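Local coordinates for fervidolysin (Fervidobacterium pennivorans, PDB 1R6V), which degrades keratin into peptides as a subtilisin-like serine protease, allowing its bacterium to grow on native feathers, at residues I156-V161 with P222-M227; S194-S199 with I231-A236; V263-W268 with V290-A295; G361-V366 with Y374-G379. The protein carries 1 engineered substitution. All coordinates share one frame; numbering follows the deposited sequence.

All four contacts belong to the subtilisin-type catalytic domain. Contacts 1 and 3, with centres about 13 Å apart, share the central sheet: strands 157-162 and 263-269 are neighbours there, and Ala159 is joined to Val263 and Asn265 through the backbone. Along the chain contact 1 interlocks with contact 2, whose 194-199 loop comes between its two strands, and contacts 3 and 4 follow in series. Contact 2 rests on contact 3 through Ile231 and Phe232 against Trp268, and probably reaches contact 4 by a hydrogen bond between Ser199 OG and Tyr377 OH. Contact 4 touches only contact 2; contacts 1 to 3 lie near Asp162, and contact 3 near Ser381, both assigned to the charge relay.

Contact 1: residues I156-V161 with P222-M227; sequences IIVAVV and PGAKIM
Met227 meets strand 157-161 with both its backbone and its side chain. Its N donates to Val158 O over 2.7 Å in a nearly straight bond (172° at the hydrogen), while its O accepts from Val160 N. The side chain leaves with CG anti to the backbone N and then bends at the sulfur (chi3 -86°). That bend brings CE to 4.0 Å from Ile157 CG2, which already packs at 3.8 Å from Met227 CB, so one methyl branch is touched by both ends of the methionine.

Val158 is gripped through N as well as O, since its N donates to Lys225 O at 2.9 Å. Its side chain lies on the other face, beside Ile226, and Val160 CG2 extends this apolar row to Ile226 CG2 at 3.8 Å. Ile208 of helix 200-209 and Ala392 of helix 380-397 cover that face, whereas Met227 packs on His259 across the sheet.

This parallel pair, flanked by helices, is part of the alpha/beta core of the subtilisin fold; strand 157-162 carries at its C-terminal end Asp162, assigned to the charge relay.

Contact 2: residues S194-S199 with I231-A236; sequences SSYGGS and IFDDPA
Asp233 OD1 accepts from Asp234 N at 2.6 Å, the bond using the anti lone pair of the carboxylate, and the same oxygen sits 3.5 Å from Tyr196 CB across the contact. The short bond fixes the rotation of the carboxylate, which runs alongside the Tyr196 side chain and points the same way, its plane turned only 22° from that of the ring. Arg181 ties the pair together: its NE forms a salt bridge with Asp233 OD2, and the guanidinium makes a cation-pi contact with Tyr196. The positive charge probably stabilises a charged carboxylate beside the aromatic ring.

A closer backbone approach lies just beyond. Gly197 CA comes within 3.1 Å of Phe232 O in a CH-O contact, and a side chain on that carbon would collide with this carbonyl, which explains the glycine. Gly197 belongs to a type I beta turn from Ser195 to Gly198, closed by Gly198 N to Ser195 O at 3.3 Å. No hydrogen bond crosses between the two segments; the direct contacts are van der Waals and CH-O, with Arg181 bridging from outside.

Next along the chain, Asp234 is an N-cap: its OD1 accepts from Ala236 N at 2.8 Å, met 43° out of the carboxylate plane, and so caps the start of helix 235-238. Backbone bonds from Ile231 and Phe232 to Asp162, assigned to the charge relay, place this segment beside the end of strand 157-162. Segment 194-199 lies in the loop from strand 186-188 to helix 200-209, which begins with the engineered Ala200 at another position assigned to the relay.

Contact 3: residues V263-W268 with V290-A295; sequences VMNHSW and VMVVSA
Val263 to His266 pair in parallel with Val290 to Val293, the two strands of a beta-alpha-beta unit completed by helix 275-286, inside the central sheet of the subtilisin fold. Four backbone hydrogen bonds join them, from Met264 N to Val290 O, Val292 N to Met264 O, His266 N to Val292 O (2.8 Å) and Ser294 N to His266 O.

Apolar packing occupies both faces. Val263 CG2 meets Val292 CG2 at 4.0 Å on one; on the other, Met264 and Met291 run side by side, with Met264 CG 3.6 Å from Met291 SD.

Among the polar side chains, Asn265 ND2 hydrogen-bonds Thr388 OG1 of helix 380-397. His266 ND1 accepts from Trp268 NE1 at 3.0 Å, with the donor within 11° of the imidazole plane.

Sulfur also meets this aromatic ring. With CG beside its own backbone N (chi1 -58°), the His266 imidazole turns NE2 to within 3.6 Å of Met291 CE. Replacing His266 with alanine is likely to open a gap beside Met291 and leave the indole N-H without its acceptor. Met291 SD itself lies at the ring edge, 4.8 Å from the His266 centroid.

Contact 4: residues G361-V366 with Y374-G379; sequences GHNENV and YDYYQG
Val366 and Asn363 press their side chains against strand 374-378 and form the tight part of the contact. Val366 sets its two methyls against two tyrosines: CG1 lies 4.0 Å from Tyr374 CB, and CG2 lies 3.9 Å from Tyr376 CE1. Beside them the Asn363 amide stands steeply to the Tyr376 ring, 75° between planes, held by an Asx turn in which its OD1 accepts from Asn365 N at 2.8 Å. One direct hydrogen bond crosses, Asn363 N to Tyr374 O at 2.8 Å.

On the looser side, round Asp375, single waters bridge the segments. Water 1 donates to Gly361 O and to Asp375 OD2 (2.7 Å) and accepts from Tyr377 OH, while water 3 links Asn363 ND2 with Asp375 OD1. That same OD1 also accepts from Tyr376 N at 2.8 Å, so replacing Asp375 with an alanine would probably cost each of these waters one partner and leave Tyr376 N without its side-chain acceptor.

Tyr374 OH hydrogen-bonds to Asp171, a calcium ligand, and Tyr376 OH to Glu134. Strand 374-378 is the middle one of an antiparallel sheet, between 347-350 and the probable propeptide strand 104-105, and it runs on into helix 380-397.

Contact 1: residues I156-V161 with P222-M227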
loop_
_atom_site.group_PDB
_atom_site.type_symbol
_atom_site.label_atom_id
_atom_site.label_comp_id
_atom_site.label_asym_id
_atom_site.label_seq_id
_atom_site.Cartn_x
_atom_site.Cartn_y
_atom_site.Cartn_z
ATOM N N ILE A 156 16.641 -3.380 21.751
ATOM C CA ILE A 156 15.732 -3.353 20.610
ATOM C C ILE A 156 15.236 -1.929 20.400
ATOM O O ILE A 156 14.801 -1.279 21.347
ATOM C CB ILE A 156 14.511 -4.306 20.829
ATOM C CG1 ILE A 156 14.987 -5.746 21.053
ATOM C CG2 ILE A 156 13.577 -4.244 19.609
ATOM C CD1 ILE A 156 15.927 -6.291 19.961
ATOM N N ILE A 157 15.334 -1.439 19.165
ATOM C CA ILE A 157 14.874 -0.089 18.831
ATOM C C ILE A 157 13.495 -0.208 18.176
ATOM O O ILE A 157 13.322 -0.923 17.196
ATOM C CB ILE A 157 15.845 0.611 17.839
ATOM C CG1 ILE A 157 17.165 0.923 18.550
ATOM C CG2 ILE A 157 15.235 1.921 17.316
ATOM C CD1 ILE A 157 18.270 1.383 17.603
ATOM N N VAL A 158 12.516 0.499 18.737
ATOM C CA VAL A 158 11.147 0.479 18.217
ATOM C C VAL A 158 10.810 1.835 17.609
ATOM O O VAL A 158 10.885 2.858 18.309
ATOM C CB VAL A 158 10.131 0.263 19.366
ATOM C CG1 VAL A 158 8.706 0.350 18.841
ATOM C CG2 VAL A 158 10.386 -1.071 20.049
ATOM N N ALA A 159 10.428 1.851 16.337
ATOM C CA ALA A 159 10.053 3.113 15.710
ATOM C C ALA A 159 8.573 3.346 15.909
ATOM O O ALA A 159 7.748 2.493 15.580
ATOM C CB ALA A 159 10.376 3.111 14.222
ATOM N N VAL A 160 8.250 4.504 16.477
ATOM C CA VAL A 160 6.855 4.880 16.686
ATOM C C VAL A 160 6.585 5.882 15.551
ATOM O O VAL A 160 6.995 7.038 15.609
ATOM C CB VAL A 160 6.654 5.496 18.100
ATOM C CG1 VAL A 160 5.290 6.209 18.190
ATOM C CG2 VAL A 160 6.708 4.373 19.154
ATOM N N VAL A 161 5.894 5.400 14.524
ATOM C CA VAL A 161 5.579 6.155 13.300
ATOM C C VAL A 161 4.209 6.724 13.576
ATOM O O VAL A 161 3.191 6.071 13.385
ATOM C CB VAL A 161 5.620 5.190 12.116
ATOM C CG1 VAL A 161 5.499 5.972 10.803
ATOM C CG2 VAL A 161 6.954 4.410 12.173
ATOM N N PRO A 222 10.060 -2.562 28.859
ATOM C CA PRO A 222 10.812 -1.483 29.508
ATOM C C PRO A 222 12.294 -1.425 29.162
ATOM O O PRO A 222 12.956 -0.436 29.448
ATOM C CB PRO A 222 10.552 -1.716 30.991
ATOM C CG PRO A 222 10.321 -3.204 31.077
ATOM C CD PRO A 222 9.516 -3.517 29.838
ATOM N N GLY A 223 12.801 -2.472 28.530
ATOM C CA GLY A 223 14.210 -2.469 28.161
ATOM C C GLY A 223 14.471 -1.882 26.784
ATOM O O GLY A 223 15.615 -1.546 26.442
ATOM N N ALA A 224 13.408 -1.750 25.991
ATOM C CA ALA A 224 13.521 -1.211 24.633
ATOM C C ALA A 224 13.698 0.299 24.602
ATOM O O ALA A 224 13.646 0.963 25.635
ATOM C CB ALA A 224 12.297 -1.606 23.810
ATOM N N LYS A 225 13.920 0.832 23.402
ATOM C CA LYS A 225 14.094 2.263 23.203
ATOM C C LYS A 225 13.119 2.691 22.121
ATOM O O LYS A 225 12.822 1.925 21.209
ATOM C CB LYS A 225 15.523 2.594 22.752
ATOM C CG LYS A 225 16.582 2.369 23.825
ATOM C CD LYS A 225 16.361 3.297 25.000
ATOM C CE LYS A 225 17.594 3.377 25.897
ATOM N NZ LYS A 225 17.914 2.066 26.507
ATOM N N ILE A 226 12.657 3.930 22.222
ATOM C CA ILE A 226 11.692 4.481 21.283
ATOM C C ILE A 226 12.340 5.445 20.297
ATOM O O ILE A 226 12.999 6.409 20.700
ATOM C CB ILE A 226 10.582 5.254 22.040
ATOM C CG1 ILE A 226 9.863 4.323 23.023
ATOM C CG2 ILE A 226 9.596 5.885 21.039
ATOM C CD1 ILE A 226 9.081 3.209 22.366
ATOM N N MET A 227 12.127 5.195 19.009
ATOM C CA MET A 227 12.650 6.065 17.951
ATOM C C MET A 227 11.442 6.754 17.318
ATOM O O MET A 227 10.675 6.132 16.599
ATOM C CB MET A 227 13.398 5.235 16.888
ATOM C CG MET A 227 13.782 6.011 15.603
ATOM S SD MET A 227 14.504 4.874 14.340
ATOM C CE MET A 227 16.297 4.884 14.902
#

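Contact 2: residues S194-S199 with I231-A236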
loop_
_atom_site.group_PDB
_atom_site.type_symbol
_atom_site.label_atom_id
_atom_site.label_comp_id
_atom_site.label_asym_id
_atom_site.label_seq_id
_atom_site.Cartn_x
_atom_site.Cartn_y
_atom_site.Cartn_z
ATOM N N SER A 194 8.879 15.807 20.634
ATOM C CA SER A 194 8.635 15.895 19.193
ATOM C C SER A 194 7.157 15.681 18.898
ATOM O O SER A 194 6.795 15.335 17.783
ATOM C CB SER A 194 9.477 14.853 18.429
ATOM O OG SER A 194 9.201 13.536 18.877
ATOM N N SER A 195 6.308 15.955 19.885
ATOM C CA SER A 195 4.870 15.744 19.751
ATOM C C SER A 195 4.123 16.742 18.847
ATOM O O SER A 195 3.037 17.214 19.175
ATOM C CB SER A 195 4.229 15.676 21.157
ATOM O OG SER A 195 4.412 16.871 21.906
ATOM N N TYR A 196 4.703 17.038 17.690
ATOM C CA TYR A 196 4.101 17.970 16.743
ATOM C C TYR A 196 2.671 17.653 16.290
ATOM O O TYR A 196 1.879 18.570 16.052
ATOM C CB TYR A 196 4.993 18.085 15.506
ATOM C CG TYR A 196 6.368 18.633 15.793
ATOM C CD1 TYR A 196 6.543 19.973 16.123
ATOM C CD2 TYR A 196 7.490 17.809 15.772
ATOM C CE1 TYR A 196 7.797 20.478 16.428
ATOM C CE2 TYR A 196 8.747 18.305 16.082
ATOM C CZ TYR A 196 8.889 19.642 16.410
ATOM O OH TYR A 196 10.124 20.143 16.730
ATOM N N GLY A 197 2.334 16.370 16.177
ATOM C CA GLY A 197 1.012 15.994 15.697
ATOM C C GLY A 197 -0.062 15.736 16.741
ATOM O O GLY A 197 -1.199 15.415 16.399
ATOM N N GLY A 198 0.291 15.863 18.010
ATOM C CA GLY A 198 -0.701 15.626 19.044
ATOM C C GLY A 198 -0.183 14.658 20.087
ATOM O O GLY A 198 1.017 14.387 20.147
ATOM N N SER A 199 -1.099 14.089 20.863
ATOM C CA SER A 199 -0.750 13.200 21.968
ATOM C C SER A 199 -0.611 11.701 21.710
ATOM O O SER A 199 -0.002 11.009 22.518
ATOM C CB SER A 199 -1.781 13.391 23.083
ATOM O OG SER A 199 -3.054 12.930 22.640
ATOM N N ILE A 231 5.113 11.410 11.314
ATOM C CA ILE A 231 4.413 11.401 10.045
ATOM C C ILE A 231 3.090 12.166 10.072
ATOM O O ILE A 231 2.471 12.368 9.017
ATOM C CB ILE A 231 4.242 9.966 9.480
ATOM C CG1 ILE A 231 3.356 9.100 10.390
ATOM C CG2 ILE A 231 5.620 9.341 9.305
ATOM C CD1 ILE A 231 2.644 7.975 9.598
ATOM N N PHE A 232 2.661 12.558 11.278
ATOM C CA PHE A 232 1.509 13.426 11.467
ATOM C C PHE A 232 2.140 14.570 12.227
ATOM O O PHE A 232 2.424 14.488 13.415
ATOM C CB PHE A 232 0.367 12.763 12.238
ATOM C CG PHE A 232 -0.459 11.887 11.365
ATOM C CD1 PHE A 232 -0.121 10.546 11.192
ATOM C CD2 PHE A 232 -1.497 12.425 10.604
ATOM C CE1 PHE A 232 -0.798 9.756 10.268
ATOM C CE2 PHE A 232 -2.181 11.639 9.671
ATOM C CZ PHE A 232 -1.828 10.299 9.503
ATOM N N ASP A 233 2.413 15.623 11.469
ATOM C CA ASP A 233 3.080 16.816 11.957
ATOM C C ASP A 233 2.052 17.910 12.268
ATOM O O ASP A 233 0.847 17.638 12.335
ATOM C CB ASP A 233 4.070 17.251 10.861
ATOM C CG ASP A 233 5.297 17.961 11.409
ATOM O OD1 ASP A 233 5.125 18.991 12.089
ATOM O OD2 ASP A 233 6.433 17.502 11.150
ATOM N N ASP A 234 2.526 19.138 12.471
ATOM C CA ASP A 234 1.637 20.262 12.770
ATOM C C ASP A 234 0.935 20.699 11.483
ATOM O O ASP A 234 1.585 21.181 10.554
ATOM C CB ASP A 234 2.448 21.440 13.321
ATOM C CG ASP A 234 1.565 22.570 13.826
ATOM O OD1 ASP A 234 0.408 22.692 13.375
ATOM O OD2 ASP A 234 2.046 23.343 14.675
ATOM N N PRO A 235 -0.398 20.540 11.405
ATOM C CA PRO A 235 -1.108 20.944 10.185
ATOM C C PRO A 235 -0.911 22.406 9.794
ATOM O O PRO A 235 -1.155 22.782 8.653
ATOM C CB PRO A 235 -2.567 20.619 10.503
ATOM C CG PRO A 235 -2.625 20.699 11.984
ATOM C CD PRO A 235 -1.342 20.037 12.415
ATOM N N ALA A 236 -0.459 23.221 10.740
ATOM C CA ALA A 236 -0.231 24.631 10.461
ATOM C C ALA A 236 1.056 24.770 9.659
ATOM O O ALA A 236 1.248 25.755 8.942
ATOM C CB ALA A 236 -0.131 25.417 11.772
#

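Contact 3: residues V263-W268 with V290-A295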
loop_
_atom_site.group_PDB
_atom_site.type_symbol
_atom_site.label_atom_id
_atom_site.label_comp_id
_atom_site.label_asym_id
_atom_site.label_seq_id
_atom_site.Cartn_x
_atom_site.Cartn_y
_atom_site.Cartn_z
ATOM N N VAL A 263 11.435 -3.051 14.863
ATOM C CA VAL A 263 9.984 -3.197 14.792
ATOM C C VAL A 263 9.420 -1.772 14.756
ATOM O O VAL A 263 10.011 -0.851 15.327
ATOM C CB VAL A 263 9.405 -4.012 16.001
ATOM C CG1 VAL A 263 9.840 -3.389 17.327
ATOM C CG2 VAL A 263 7.882 -4.073 15.902
ATOM N N MET A 264 8.327 -1.579 14.017
ATOM C CA MET A 264 7.674 -0.260 13.917
ATOM C C MET A 264 6.205 -0.396 14.258
ATOM O O MET A 264 5.587 -1.403 13.932
ATOM C CB MET A 264 7.757 0.299 12.490
ATOM C CG MET A 264 9.185 0.363 11.928
ATOM S SD MET A 264 9.343 1.585 10.542
ATOM C CE MET A 264 10.857 0.936 9.730
ATOM N N ASN A 265 5.653 0.641 14.882
ATOM C CA ASN A 265 4.241 0.652 15.259
ATOM C C ASN A 265 3.531 1.679 14.367
ATOM O O ASN A 265 3.971 2.819 14.279
ATOM C CB ASN A 265 4.100 1.038 16.737
ATOM C CG ASN A 265 2.647 1.032 17.193
ATOM O OD1 ASN A 265 1.937 2.047 17.090
ATOM N ND2 ASN A 265 2.190 -0.120 17.665
ATOM N N HIS A 266 2.472 1.249 13.684
ATOM C CA HIS A 266 1.692 2.115 12.780
ATOM C C HIS A 266 0.199 2.081 13.090
ATOM O O HIS A 266 -0.385 0.997 13.158
ATOM C CB HIS A 266 1.793 1.640 11.328
ATOM C CG HIS A 266 3.185 1.586 10.787
ATOM N ND1 HIS A 266 3.778 2.654 10.141
ATOM C CD2 HIS A 266 4.097 0.586 10.794
ATOM C CE1 HIS A 266 5.006 2.308 9.779
ATOM N NE2 HIS A 266 5.221 1.058 10.163
ATOM N N SER A 267 -0.427 3.240 13.251
ATOM C CA SER A 267 -1.875 3.256 13.456
ATOM C C SER A 267 -2.441 4.395 12.626
ATOM O O SER A 267 -2.955 5.389 13.153
ATOM C CB SER A 267 -2.225 3.430 14.930
ATOM O OG SER A 267 -1.897 2.236 15.635
ATOM N N TRP A 268 -2.312 4.240 11.315
ATOM C CA TRP A 268 -2.788 5.211 10.340
ATOM C C TRP A 268 -3.107 4.485 9.046
ATOM O O TRP A 268 -2.749 3.319 8.864
ATOM C CB TRP A 268 -1.710 6.266 10.081
ATOM C CG TRP A 268 -0.380 5.667 9.600
ATOM C CD1 TRP A 268 0.608 5.119 10.378
ATOM C CD2 TRP A 268 0.064 5.540 8.242
ATOM N NE1 TRP A 268 1.647 4.660 9.577
ATOM C CE2 TRP A 268 1.331 4.904 8.269
ATOM C CE3 TRP A 268 -0.486 5.898 7.000
ATOM C CZ2 TRP A 268 2.052 4.622 7.106
ATOM C CZ3 TRP A 268 0.233 5.619 5.847
ATOM C CH2 TRP A 268 1.491 4.985 5.909
ATOM N N VAL A 290 10.007 -5.803 11.659
ATOM C CA VAL A 290 8.621 -6.234 11.826
ATOM C C VAL A 290 7.748 -4.997 11.768
ATOM O O VAL A 290 8.088 -3.984 12.364
ATOM C CB VAL A 290 8.436 -6.942 13.192
ATOM C CG1 VAL A 290 6.948 -7.261 13.451
ATOM C CG2 VAL A 290 9.245 -8.235 13.177
ATOM N N MET A 291 6.637 -5.078 11.039
ATOM C CA MET A 291 5.739 -3.938 10.897
ATOM C C MET A 291 4.378 -4.274 11.500
ATOM O O MET A 291 3.663 -5.101 10.956
ATOM C CB MET A 291 5.597 -3.580 9.407
ATOM C CG MET A 291 6.937 -3.137 8.750
ATOM S SD MET A 291 7.715 -1.564 9.300
ATOM C CE MET A 291 7.423 -0.466 7.812
ATOM N N VAL A 292 4.060 -3.627 12.625
ATOM C CA VAL A 292 2.798 -3.819 13.352
ATOM C C VAL A 292 1.874 -2.673 12.937
ATOM O O VAL A 292 2.258 -1.499 13.016
ATOM C CB VAL A 292 3.045 -3.783 14.887
ATOM C CG1 VAL A 292 1.722 -3.966 15.641
ATOM C CG2 VAL A 292 4.037 -4.916 15.281
ATOM N N VAL A 293 0.679 -3.011 12.476
ATOM C CA VAL A 293 -0.274 -1.993 12.021
ATOM C C VAL A 293 -1.625 -2.238 12.651
ATOM O O VAL A 293 -2.119 -3.374 12.684
ATOM C CB VAL A 293 -0.448 -2.036 10.490
ATOM C CG1 VAL A 293 -1.371 -0.902 10.021
ATOM C CG2 VAL A 293 0.906 -1.950 9.826
ATOM N N SER A 294 -2.246 -1.178 13.145
ATOM C CA SER A 294 -3.548 -1.370 13.753
ATOM C C SER A 294 -4.599 -1.647 12.669
ATOM O O SER A 294 -4.509 -1.151 11.535
ATOM C CB SER A 294 -3.937 -0.127 14.548
ATOM O OG SER A 294 -4.249 0.895 13.633
ATOM N N ALA A 295 -5.581 -2.475 13.016
ATOM C CA ALA A 295 -6.694 -2.791 12.116
ATOM C C ALA A 295 -7.513 -1.501 11.985
ATOM O O ALA A 295 -7.340 -0.578 12.773
ATOM C CB ALA A 295 -7.568 -3.892 12.729
#

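Contact 4: residues G361-V366 with Y374-G379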
loop_
_atom_site.group_PDB
_atom_site.type_symbol
_atom_site.label_atom_id
_atom_site.label_comp_id
_atom_site.label_asym_id
_atom_site.label_seq_id
_atom_site.Cartn_x
_atom_site.Cartn_y
_atom_site.Cartn_z
ATOM N N GLY A 361 -4.833 17.459 26.590
ATOM C CA GLY A 361 -5.529 17.181 27.834
ATOM C C GLY A 361 -4.932 15.982 28.551
ATOM O O GLY A 361 -4.075 15.281 28.013
ATOM N N HIS A 362 -5.364 15.757 29.779
ATOM C CA HIS A 362 -4.882 14.622 30.551
ATOM C C HIS A 362 -5.866 14.381 31.683
ATOM O O HIS A 362 -6.716 15.237 31.968
ATOM C CB HIS A 362 -3.459 14.877 31.098
ATOM C CG HIS A 362 -3.396 15.854 32.234
ATOM N ND1 HIS A 362 -3.553 17.214 32.065
ATOM C CD2 HIS A 362 -3.172 15.665 33.558
ATOM C CE1 HIS A 362 -3.423 17.821 33.232
ATOM N NE2 HIS A 362 -3.192 16.902 34.154
ATOM N N ASN A 363 -5.791 13.213 32.313
ATOM C CA ASN A 363 -6.702 12.926 33.417
ATOM C C ASN A 363 -5.994 13.332 34.714
ATOM O O ASN A 363 -5.058 12.678 35.156
ATOM C CB ASN A 363 -7.082 11.437 33.440
ATOM C CG ASN A 363 -8.126 11.130 34.498
ATOM O OD1 ASN A 363 -7.961 11.493 35.663
ATOM N ND2 ASN A 363 -9.201 10.459 34.101
ATOM N N GLU A 364 -6.456 14.423 35.322
ATOM C CA GLU A 364 -5.830 14.947 36.533
ATOM C C GLU A 364 -5.964 14.084 37.787
ATOM O O GLU A 364 -5.295 14.338 38.793
ATOM C CB GLU A 364 -6.377 16.346 36.826
ATOM C CG GLU A 364 -7.851 16.356 37.154
ATOM C CD GLU A 364 -8.396 17.760 37.321
ATOM O OE1 GLU A 364 -8.254 18.564 36.377
ATOM O OE2 GLU A 364 -8.967 18.063 38.391
ATOM N N ASN A 365 -6.811 13.065 37.727
ATOM C CA ASN A 365 -7.030 12.194 38.876
ATOM C C ASN A 365 -5.995 11.073 39.018
ATOM O O ASN A 365 -5.914 10.431 40.063
ATOM C CB ASN A 365 -8.443 11.595 38.812
ATOM C CG ASN A 365 -9.520 12.658 38.873
ATOM O OD1 ASN A 365 -9.543 13.461 39.799
ATOM N ND2 ASN A 365 -10.410 12.675 37.884
ATOM N N VAL A 366 -5.205 10.840 37.973
ATOM C CA VAL A 366 -4.185 9.792 38.019
ATOM C C VAL A 366 -3.195 10.089 39.143
ATOM O O VAL A 366 -2.480 11.089 39.107
ATOM C CB VAL A 366 -3.444 9.686 36.666
ATOM C CG1 VAL A 366 -2.381 8.590 36.727
ATOM C CG2 VAL A 366 -4.445 9.380 35.560
ATOM N N TYR A 374 -0.986 11.746 32.402
ATOM C CA TYR A 374 -1.446 10.466 31.868
ATOM C C TYR A 374 -2.902 10.547 31.481
ATOM O O TYR A 374 -3.613 11.443 31.920
ATOM C CB TYR A 374 -1.329 9.378 32.942
ATOM C CG TYR A 374 0.075 9.152 33.426
ATOM C CD1 TYR A 374 0.669 10.010 34.351
ATOM C CD2 TYR A 374 0.836 8.106 32.902
ATOM C CE1 TYR A 374 1.992 9.839 34.734
ATOM C CE2 TYR A 374 2.152 7.923 33.273
ATOM C CZ TYR A 374 2.730 8.793 34.184
ATOM O OH TYR A 374 4.048 8.627 34.511
ATOM N N ASP A 375 -3.345 9.602 30.661
ATOM C CA ASP A 375 -4.753 9.551 30.292
ATOM C C ASP A 375 -5.100 8.145 29.856
ATOM O O ASP A 375 -4.223 7.351 29.484
ATOM C CB ASP A 375 -5.108 10.542 29.163
ATOM C CG ASP A 375 -6.528 11.097 29.307
ATOM O OD1 ASP A 375 -7.320 10.489 30.068
ATOM O OD2 ASP A 375 -6.845 12.130 28.657
ATOM N N TYR A 376 -6.389 7.850 29.903
ATOM C CA TYR A 376 -6.916 6.547 29.517
ATOM C C TYR A 376 -7.519 6.654 28.117
ATOM O O TYR A 376 -8.428 7.446 27.889
ATOM C CB TYR A 376 -8.020 6.089 30.483
ATOM C CG TYR A 376 -7.609 6.012 31.934
ATOM C CD1 TYR A 376 -7.570 7.161 32.712
ATOM C CD2 TYR A 376 -7.264 4.799 32.528
ATOM C CE1 TYR A 376 -7.204 7.120 34.040
ATOM C CE2 TYR A 376 -6.887 4.748 33.881
ATOM C CZ TYR A 376 -6.864 5.922 34.618
ATOM O OH TYR A 376 -6.485 5.928 35.938
ATOM N N TYR A 377 -7.024 5.837 27.193
ATOM C CA TYR A 377 -7.511 5.843 25.822
ATOM C C TYR A 377 -8.089 4.489 25.422
ATOM O O TYR A 377 -7.846 3.463 26.068
ATOM C CB TYR A 377 -6.371 6.148 24.838
ATOM C CG TYR A 377 -5.854 7.569 24.822
ATOM C CD1 TYR A 377 -6.450 8.573 25.583
ATOM C CD2 TYR A 377 -4.776 7.908 24.008
ATOM C CE1 TYR A 377 -5.986 9.896 25.534
ATOM C CE2 TYR A 377 -4.297 9.214 23.951
ATOM C CZ TYR A 377 -4.902 10.205 24.712
ATOM O OH TYR A 377 -4.420 11.503 24.663
ATOM N N GLN A 378 -8.829 4.503 24.322
ATOM C CA GLN A 378 -9.402 3.296 23.762
ATOM C C GLN A 378 -9.220 3.390 22.252
ATOM O O GLN A 378 -9.179 4.486 21.694
ATOM C CB GLN A 378 -10.883 3.219 24.124
ATOM C CG GLN A 378 -11.722 2.338 23.254
ATOM C CD GLN A 378 -13.193 2.751 23.315
ATOM O OE1 GLN A 378 -13.807 2.719 24.375
ATOM N NE2 GLN A 378 -13.753 3.148 22.176
ATOM N N GLY A 379 -9.074 2.245 21.600
ATOM C CA GLY A 379 -8.934 2.247 20.161
ATOM C C GLY A 379 -7.955 1.197 19.692
ATOM O O GLY A 379 -7.177 0.661 20.485
HETATM O O HOH W 1 -5.324 13.017 26.576
HETATM O O HOH W 2 -2.218 12.519 34.680
HETATM O O HOH W 3 -9.698 9.885 31.289
#